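Local coordinates for protein pseudoalteromonas arctica PAMC 21717 (Pseudoalteromonas arctica, PDB 5YL7) that probably cleaves peptide bonds as a cold-active, calcium-binding serine protease of the subtilase family, the kind of enzyme used in laundry detergents, at residues A[219-233]-A[238-250]. Residues are numbered along the deposited sequence; the frame is centred on the assembly and turned at random.
With CA (calcium ion), chain F.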
loop_
_atom_site.group_PDB
_atom_site.type_symbol
_atom_site.label_atom_id
_atom_site.label_comp_id
_atom_site.label_asym_id
_atom_site.label_seq_id
_atom_site.Cartn_x
_atom_site.Cartn_y
_atom_site.Cartn_z
ATOM N N VAL A 219 -4.307 -2.784 10.660
ATOM C CA VAL A 219 -4.830 -3.887 9.818
ATOM C C VAL A 219 -3.605 -4.509 9.134
ATOM O O VAL A 219 -3.040 -3.921 8.200
ATOM C CB VAL A 219 -5.827 -3.396 8.778
ATOM C CG1 VAL A 219 -6.393 -4.523 7.993
ATOM C CG2 VAL A 219 -6.936 -2.544 9.429
ATOM N N ASN A 220 -3.189 -5.680 9.610
ATOM C CA ASN A 220 -1.988 -6.353 9.118
ATOM C C ASN A 220 -2.392 -7.387 8.105
ATOM O O ASN A 220 -3.323 -8.202 8.333
ATOM C CB ASN A 220 -1.214 -7.009 10.275
ATOM C CG ASN A 220 0.188 -7.355 9.875
ATOM O OD1 ASN A 220 0.780 -6.768 9.014
ATOM N ND2 ASN A 220 0.771 -8.356 10.603
ATOM N N VAL A 221 -1.745 -7.325 6.941
ATOM C CA VAL A 221 -2.244 -8.006 5.719
ATOM C C VAL A 221 -1.223 -9.028 5.229
ATOM O O VAL A 221 -0.074 -8.701 4.914
ATOM C CB VAL A 221 -2.480 -6.963 4.633
ATOM C CG1 VAL A 221 -3.019 -7.627 3.359
ATOM C CG2 VAL A 221 -3.456 -5.898 5.110
ATOM N N ALA A 222 -1.727 -10.278 5.131
ATOM C CA ALA A 222 -0.978 -11.394 4.477
ATOM C C ALA A 222 -1.312 -11.386 2.999
ATOM O O ALA A 222 -2.306 -10.853 2.522
ATOM C CB ALA A 222 -1.342 -12.713 5.119
ATOM N N SER A 223 -0.456 -12.058 2.206
ATOM C CA SER A 223 -0.589 -12.119 0.780
ATOM C C SER A 223 -1.031 -13.470 0.259
ATOM O O SER A 223 -0.415 -14.496 0.706
ATOM C CB SER A 223 0.727 -11.805 0.127
ATOM O OG SER A 223 0.647 -11.998 -1.287
ATOM N N VAL A 224 -2.008 -13.539 -0.608
ATOM C CA VAL A 224 -2.335 -14.710 -1.411
ATOM C C VAL A 224 -1.835 -14.535 -2.797
ATOM O O VAL A 224 -1.715 -13.443 -3.371
ATOM C CB VAL A 224 -3.798 -15.110 -1.393
ATOM C CG1 VAL A 224 -4.250 -15.482 0.021
ATOM C CG2 VAL A 224 -4.689 -14.039 -1.977
ATOM N N GLY A 225 -1.577 -15.676 -3.451
ATOM C CA GLY A 225 -1.329 -15.716 -4.907
ATOM C C GLY A 225 -2.586 -15.856 -5.667
ATOM O O GLY A 225 -3.703 -15.921 -5.160
ATOM N N ARG A 226 -2.432 -16.057 -6.984
ATOM C CA ARG A 226 -3.514 -16.243 -7.913
ATOM C C ARG A 226 -4.331 -17.503 -7.649
ATOM O O ARG A 226 -5.480 -17.558 -8.054
ATOM C CB ARG A 226 -2.942 -16.160 -9.351
ATOM C CG ARG A 226 -4.004 -16.114 -10.427
ATOM C CD ARG A 226 -3.345 -15.748 -11.746
ATOM N NE ARG A 226 -4.310 -15.508 -12.806
ATOM C CZ ARG A 226 -3.905 -15.041 -14.001
ATOM N NH1 ARG A 226 -2.631 -14.864 -14.272
ATOM N NH2 ARG A 226 -4.837 -14.634 -14.825
ATOM N N ASN A 227 -3.778 -18.458 -6.933
ATOM C CA ASN A 227 -4.528 -19.607 -6.503
ATOM C C ASN A 227 -5.440 -19.355 -5.316
ATOM O O ASN A 227 -6.218 -20.217 -4.942
ATOM C CB ASN A 227 -3.607 -20.827 -6.162
ATOM C CG ASN A 227 -2.679 -20.552 -4.988
ATOM O OD1 ASN A 227 -2.497 -19.394 -4.568
ATOM N ND2 ASN A 227 -2.196 -21.587 -4.346
ATOM N N GLY A 228 -5.346 -18.179 -4.671
ATOM C CA GLY A 228 -6.106 -17.946 -3.455
ATOM C C GLY A 228 -5.556 -18.639 -2.210
ATOM O O GLY A 228 -6.293 -18.654 -1.209
ATOM N N GLY A 229 -4.363 -19.116 -2.270
ATOM C CA GLY A 229 -3.675 -19.631 -1.109
ATOM C C GLY A 229 -2.524 -18.749 -0.747
ATOM O O GLY A 229 -2.114 -17.869 -1.505
ATOM N N ARG A 230 -1.883 -19.055 0.395
ATOM C CA ARG A 230 -0.822 -18.184 0.865
ATOM C C ARG A 230 0.271 -18.038 -0.128
ATOM O O ARG A 230 0.822 -19.032 -0.665
ATOM C CB ARG A 230 -0.219 -18.716 2.212
ATOM C CG ARG A 230 0.684 -17.689 2.867
ATOM C CD ARG A 230 1.074 -18.097 4.267
ATOM N NE ARG A 230 1.802 -19.359 4.341
ATOM C CZ ARG A 230 3.082 -19.544 4.152
ATOM N NH1 ARG A 230 3.929 -18.599 3.906
ATOM N NH2 ARG A 230 3.557 -20.829 4.311
ATOM N N ALA A 231 0.704 -16.840 -0.471
ATOM C CA ALA A 231 1.885 -16.669 -1.308
ATOM C C ALA A 231 3.075 -17.190 -0.582
ATOM O O ALA A 231 3.207 -17.020 0.625
ATOM C CB ALA A 231 2.045 -15.161 -1.645
ATOM N N TYR A 232 3.991 -17.856 -1.309
ATOM C CA TYR A 232 5.061 -18.609 -0.646
ATOM C C TYR A 232 5.858 -17.793 0.317
ATOM O O TYR A 232 6.367 -18.342 1.331
ATOM C CB TYR A 232 5.986 -19.246 -1.688
ATOM C CG TYR A 232 6.630 -18.300 -2.659
ATOM C CD1 TYR A 232 7.838 -17.688 -2.408
ATOM C CD2 TYR A 232 6.019 -17.986 -3.900
ATOM C CE1 TYR A 232 8.450 -16.869 -3.316
ATOM C CE2 TYR A 232 6.598 -17.200 -4.816
ATOM C CZ TYR A 232 7.821 -16.620 -4.553
ATOM O OH TYR A 232 8.508 -15.807 -5.473
ATOM N N TYR A 233 6.080 -16.514 0.092
ATOM C CA TYR A 233 6.902 -15.657 0.915
ATOM C C TYR A 233 6.115 -15.020 2.089
ATOM O O TYR A 233 6.764 -14.365 2.895
ATOM C CB TYR A 233 7.514 -14.525 0.055
ATOM C CG TYR A 233 6.439 -13.739 -0.667
ATOM C CD1 TYR A 233 5.644 -12.832 0.017
ATOM C CD2 TYR A 233 6.105 -13.959 -2.010
ATOM C CE1 TYR A 233 4.569 -12.213 -0.596
ATOM C CE2 TYR A 233 5.067 -13.349 -2.615
ATOM C CZ TYR A 233 4.242 -12.521 -1.920
ATOM O OH TYR A 233 3.158 -11.882 -2.489
ATOM N N SER A 238 -0.878 -15.057 14.260
ATOM C CA SER A 238 -2.070 -14.601 14.897
ATOM C C SER A 238 -2.416 -13.128 14.687
ATOM O O SER A 238 -3.603 -12.808 14.662
ATOM C CB SER A 238 -1.956 -14.838 16.443
ATOM O OG SER A 238 -1.611 -16.174 16.723
ATOM N N ASN A 239 -1.425 -12.290 14.449
ATOM C CA ASN A 239 -1.698 -10.905 14.268
ATOM C C ASN A 239 -2.061 -10.547 12.826
ATOM O O ASN A 239 -2.379 -9.391 12.543
ATOM C CB ASN A 239 -0.582 -10.007 14.773
ATOM C CG ASN A 239 0.653 -10.033 13.968
ATOM O OD1 ASN A 239 0.613 -10.398 12.757
ATOM N ND2 ASN A 239 1.783 -9.603 14.472
ATOM N N ILE A 240 -2.163 -11.500 11.922
ATOM C CA ILE A 240 -2.703 -11.189 10.555
ATOM C C ILE A 240 -4.179 -10.992 10.757
ATOM O O ILE A 240 -4.894 -11.827 11.385
ATOM C CB ILE A 240 -2.478 -12.355 9.602
ATOM C CG1 ILE A 240 -0.939 -12.640 9.408
ATOM C CG2 ILE A 240 -3.108 -12.020 8.250
ATOM C CD1 ILE A 240 -0.116 -11.611 8.845
ATOM N N ASP A 241 -4.688 -9.880 10.190
ATOM C CA ASP A 241 -6.111 -9.627 10.242
ATOM C C ASP A 241 -6.850 -10.184 9.095
ATOM O O ASP A 241 -7.954 -10.796 9.209
ATOM C CB ASP A 241 -6.330 -8.110 10.312
ATOM C CG ASP A 241 -5.782 -7.541 11.594
ATOM O OD1 ASP A 241 -6.257 -8.008 12.703
ATOM O OD2 ASP A 241 -4.918 -6.639 11.623
ATOM N N VAL A 242 -6.330 -9.985 7.868
ATOM C CA VAL A 242 -6.932 -10.397 6.581
ATOM C C VAL A 242 -5.830 -10.711 5.595
ATOM O O VAL A 242 -4.670 -10.355 5.819
ATOM C CB VAL A 242 -7.839 -9.292 5.986
ATOM C CG1 VAL A 242 -8.989 -8.921 6.931
ATOM C CG2 VAL A 242 -7.027 -8.053 5.636
ATOM N N ALA A 243 -6.213 -11.356 4.493
ATOM C CA ALA A 243 -5.347 -11.531 3.373
ATOM C C ALA A 243 -5.864 -10.831 2.154
ATOM O O ALA A 243 -7.066 -10.615 2.015
ATOM C CB ALA A 243 -5.162 -13.004 3.078
ATOM N N ALA A 244 -4.969 -10.591 1.202
ATOM C CA ALA A 244 -5.355 -10.005 -0.100
ATOM C C ALA A 244 -4.340 -10.474 -1.127
ATOM O O ALA A 244 -3.221 -10.857 -0.738
ATOM C CB ALA A 244 -5.462 -8.487 -0.004
ATOM N N PRO A 245 -4.639 -10.361 -2.420
ATOM C CA PRO A 245 -3.656 -10.754 -3.412
ATOM C C PRO A 245 -2.450 -9.891 -3.416
ATOM O O PRO A 245 -2.510 -8.681 -3.655
ATOM C CB PRO A 245 -4.477 -10.648 -4.734
ATOM C CG PRO A 245 -5.534 -9.723 -4.429
ATOM C CD PRO A 245 -5.925 -9.983 -3.031
ATOM N N GLY A 246 -1.264 -10.502 -3.242
ATOM C CA GLY A 246 0.013 -9.912 -3.476
ATOM C C GLY A 246 0.883 -10.539 -4.527
ATOM O O GLY A 246 1.956 -10.073 -4.814
ATOM N N GLY A 247 0.369 -11.676 -5.050
ATOM C CA GLY A 247 1.041 -12.360 -6.167
ATOM C C GLY A 247 2.095 -13.334 -5.742
ATOM O O GLY A 247 2.646 -13.271 -4.650
ATOM N N ALA A 248 2.331 -14.287 -6.628
ATOM C CA ALA A 248 3.368 -15.329 -6.393
ATOM C C ALA A 248 4.083 -15.567 -7.699
ATOM O O ALA A 248 3.553 -16.395 -8.513
ATOM C CB ALA A 248 2.773 -16.549 -5.784
ATOM N N GLN A 249 5.225 -14.932 -7.896
ATOM C CA GLN A 249 5.967 -14.960 -9.135
ATOM C C GLN A 249 7.081 -15.953 -9.048
ATOM O O GLN A 249 7.614 -16.254 -7.965
ATOM C CB GLN A 249 6.558 -13.565 -9.372
ATOM C CG GLN A 249 5.509 -12.451 -9.620
ATOM C CD GLN A 249 6.192 -11.129 -9.805
ATOM O OE1 GLN A 249 6.980 -10.685 -8.970
ATOM N NE2 GLN A 249 5.930 -10.431 -10.959
ATOM N N SER A 250 7.534 -16.437 -10.221
ATOM C CA SER A 250 8.701 -17.324 -10.269
ATOM C C SER A 250 9.793 -16.758 -11.115
ATOM O O SER A 250 10.864 -17.372 -11.262
ATOM C CB SER A 250 8.346 -18.755 -10.639
ATOM O OG SER A 250 7.990 -18.888 -12.019
HETATM CA CA CA F . -5.164 -5.738 13.846
HETATM O O HOH W 1 0.103 -15.218 -8.172
HETATM O O HOH W 2 -3.312 -7.331 14.054
HETATM O O HOH W 3 -4.838 -8.498 14.554
HETATM O O HOH W 4 -6.116 -6.874 15.711
HETATM O O HOH W 5 -3.247 -4.813 15.226
HETATM O O HOH W 6 -5.934 -3.802 15.276
#
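Asp241 OD2 is gripped from two sides: it binds the calcium ion at 2.4 Å and, through the lone pair pointing away from OD1, accepts a nearly straight hydrogen bond from Asn220 N (2.8 Å, 169°). OD1 is a longer metal ligand and also accepts from Lys311, while Val218 O, Glu307 and five waters complete the site. Asp241 N in turn donates to Asn220 O, and the two bonds together tie the metal-binding residue to strand 219-224. Next to it, the Asn220 amide, its CG anti to the backbone N (chi1 -164°), directs ND2 at Asn239 OD1 (3.0 Å); the donor stands above that carbonyl's plane, the two amides are turned 69° apart, and Ser207 also bonds OD1.

Beyond the metal end the chains pair as parallel strands. Ala222 N donates to Val242 O and Ala222 O accepts from Ala244 N; Val224 N donates to Ala244 O, and Val224 O takes both Gly246 N and Gly247 N just past the strand. Ala222 CB packs on Ile240 CG2 at 3.7 Å on one face; Val221 CG1 lies against Ala244 CB on the other.

Two tyrosines hold the outgoing chain by its carbonyls: Tyr233 OH donates to Gly247 O (2.6 Å) and Tyr232 OH to Gln249 O (2.7 Å), both in the carbonyl plane.

Strand 242-245 is outermost in the parallel subtilase sheet, and strand 219-224 bonds onward to 195-199; helix 280-297 packs over Val221 and Ala244, helix 12-15 against Pro245, and helix 303-312 against Val219 and Val242.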